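Local atomic coordinates of extracellular solute-binding protein, family 1 (Bifidobacterium longum subsp. infantis ATCC 15697, PDB entry 3OMB), a protein that probably captures a solute, perhaps a saccharide, outside the cell and delivers it to an ABC importer, and also carries a bound magnesium ion. Residues 163-168 with 222-227. Residues are numbered along the deposited sequence; the frame is centred on the assembly and turned at random.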
loop_
_atom_site.group_PDB
_atom_site.type_symbol
_atom_site.label_atom_id
_atom_site.label_comp_id
_atom_site.label_asym_id
_atom_site.label_seq_id
_atom_site.Cartn_x
_atom_site.Cartn_y
_atom_site.Cartn_z
ATOM N N THR A 163 3.991 8.727 -0.383
ATOM C CA THR A 163 4.247 7.314 -0.667
ATOM C C THR A 163 4.693 6.544 0.556
ATOM O O THR A 163 5.245 7.113 1.462
ATOM C CB THR A 163 5.266 7.107 -1.810
ATOM O OG1 THR A 163 5.474 5.702 -1.996
ATOM C CG2 THR A 163 6.617 7.779 -1.515
ATOM N N GLY A 164 4.450 5.238 0.563
ATOM C CA GLY A 164 4.966 4.395 1.626
ATOM C C GLY A 164 6.352 3.849 1.324
ATOM O O GLY A 164 6.966 3.216 2.187
ATOM N N GLN A 165 6.850 4.101 0.113
ATOM C CA GLN A 165 8.152 3.577 -0.329
ATOM C C GLN A 165 9.245 4.608 -0.151
ATOM O O GLN A 165 9.103 5.744 -0.603
ATOM C CB GLN A 165 8.088 3.177 -1.810
ATOM C CG GLN A 165 6.746 2.549 -2.220
ATOM C CD GLN A 165 6.496 1.220 -1.544
ATOM O OE1 GLN A 165 7.407 0.367 -1.446
ATOM N NE2 GLN A 165 5.254 1.025 -1.063
ATOM N N HIS A 166 10.339 4.221 0.514
ATOM C CA HIS A 166 11.479 5.102 0.721
ATOM C C HIS A 166 12.758 4.305 0.649
ATOM O O HIS A 166 12.722 3.079 0.742
ATOM C CB HIS A 166 11.370 5.816 2.065
ATOM C CG HIS A 166 9.984 6.295 2.345
ATOM N ND1 HIS A 166 9.077 5.542 3.056
ATOM C CD2 HIS A 166 9.313 7.385 1.909
ATOM C CE1 HIS A 166 7.918 6.178 3.098
ATOM N NE2 HIS A 166 8.036 7.303 2.414
HETATM N N MSE A 167 13.866 5.004 0.418
HETATM C CA MSE A 167 15.181 4.401 0.376
HETATM C C MSE A 167 15.962 4.968 1.552
HETATM O O MSE A 167 16.135 6.177 1.674
HETATM C CB MSE A 167 15.864 4.776 -0.945
HETATM C CG MSE A 167 17.256 4.216 -1.079
HETATM SE SE MSE A 167 17.927 4.573 -2.843
HETATM C CE MSE A 167 19.448 3.372 -2.842
ATOM N N LEU A 168 16.425 4.096 2.427
ATOM C CA LEU A 168 17.040 4.497 3.688
ATOM C C LEU A 168 18.524 4.212 3.674
ATOM O O LEU A 168 18.965 3.183 3.149
ATOM C CB LEU A 168 16.405 3.716 4.836
ATOM C CG LEU A 168 14.886 3.760 4.887
ATOM C CD1 LEU A 168 14.355 2.792 5.957
ATOM C CD2 LEU A 168 14.381 5.241 5.102
ATOM N N THR A 222 6.400 -6.211 -4.689
ATOM C CA THR A 222 5.983 -5.970 -3.310
ATOM C C THR A 222 6.310 -4.547 -2.832
ATOM O O THR A 222 7.044 -3.781 -3.482
ATOM C CB THR A 222 6.747 -6.906 -2.330
ATOM O OG1 THR A 222 8.146 -6.568 -2.358
ATOM C CG2 THR A 222 6.603 -8.347 -2.723
ATOM N N TRP A 223 5.789 -4.225 -1.658
ATOM C CA TRP A 223 6.277 -3.077 -0.912
ATOM C C TRP A 223 7.779 -3.260 -0.775
ATOM O O TRP A 223 8.261 -4.373 -0.544
ATOM C CB TRP A 223 5.610 -2.986 0.467
ATOM C CG TRP A 223 4.246 -2.381 0.418
ATOM C CD1 TRP A 223 3.180 -2.836 -0.315
ATOM C CD2 TRP A 223 3.775 -1.218 1.131
ATOM N NE1 TRP A 223 2.094 -2.036 -0.097
ATOM C CE2 TRP A 223 2.423 -1.039 0.782
ATOM C CE3 TRP A 223 4.366 -0.318 2.029
ATOM C CZ2 TRP A 223 1.639 0.018 1.284
ATOM C CZ3 TRP A 223 3.589 0.733 2.533
ATOM C CH2 TRP A 223 2.237 0.895 2.144
ATOM N N TYR A 224 8.499 -2.164 -0.971
ATOM C CA TYR A 224 9.923 -2.109 -0.733
ATOM C C TYR A 224 10.671 -2.992 -1.739
ATOM O O TYR A 224 11.806 -3.402 -1.480
ATOM C CB TYR A 224 10.284 -2.419 0.744
ATOM C CG TYR A 224 9.346 -1.791 1.772
ATOM C CD1 TYR A 224 9.021 -0.417 1.718
ATOM C CD2 TYR A 224 8.801 -2.553 2.814
ATOM C CE1 TYR A 224 8.155 0.165 2.645
ATOM C CE2 TYR A 224 7.920 -1.966 3.770
ATOM C CZ TYR A 224 7.623 -0.609 3.664
ATOM O OH TYR A 224 6.780 -0.007 4.559
ATOM N N SER A 225 10.042 -3.267 -2.885
ATOM C CA SER A 225 10.659 -4.081 -3.927
ATOM C C SER A 225 11.996 -3.508 -4.356
ATOM O O SER A 225 12.148 -2.269 -4.431
ATOM C CB SER A 225 9.745 -4.154 -5.152
ATOM O OG SER A 225 10.367 -4.875 -6.209
ATOM N N PRO A 226 12.973 -4.396 -4.651
ATOM C CA PRO A 226 14.220 -3.920 -5.255
ATOM C C PRO A 226 13.997 -3.157 -6.565
ATOM O O PRO A 226 14.820 -2.298 -6.918
ATOM C CB PRO A 226 15.037 -5.208 -5.507
ATOM C CG PRO A 226 14.089 -6.352 -5.309
ATOM C CD PRO A 226 13.002 -5.855 -4.391
HETATM N N MSE A 227 12.889 -3.447 -7.257
HETATM C CA MSE A 227 12.491 -2.719 -8.475
HETATM C C MSE A 227 12.137 -1.235 -8.270
HETATM O O MSE A 227 11.829 -0.519 -9.234
HETATM C CB MSE A 227 11.339 -3.453 -9.166
HETATM C CG MSE A 227 11.592 -4.956 -9.286
HETATM SE SE MSE A 227 13.283 -5.411 -10.124
HETATM C CE MSE A 227 14.514 -5.742 -8.679
#
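Q165 reaches across to the backbone of Y224 with its carboxamide, whose OE1 accepts from Y224 N at 2.8 Å. The bond is nearly straight (163° at the hydrogen) and lies in the plane of the Q165 carbonyl. The glutamine chain gets there by folding: CG sits beside the backbone N, anti to the carbonyl carbon (chi1 -37°), and the chain bends at chi2, which brings the carboxamide up to Y224 N and the W223 ring. Its other end, NE2, lies 3.5 Å from W223 CD2, over one face of the indole and offset toward the rim, with amide and ring planes 68° apart. N240 OD1 takes a hydrogen bond from this NE2 and another from G164 N, while N240 O receives W223 NE1. Shortening Q165 to an alanine would remove the carboxamide, and Y224 N would probably be left without this acceptor and the indole face without the amide over it.

Residues T222 to S225 form a type II beta turn, closed by S225 N to T222 O at 3.1 Å, with W223 and Y224 at its two central positions. Across the contact, 163-168 leads into strand 166-170 of a four-stranded mixed sheet, so the contact joins the approach to an inner strand to the long loop that follows strand 209-211, in the two-lobed architecture of solute-binding proteins. An ST turn shapes this approach, T163 OG1 accepting from Q165 N at 3.0 Å.

Van der Waals contacts complete the interface at G164. Its CA packs 4.0 Å from W223 CZ3. G164 O meets the edge of the phenol ring, 3.3 Å from Y224 CE1, while F309 and W311 also touch the Y224 side chain.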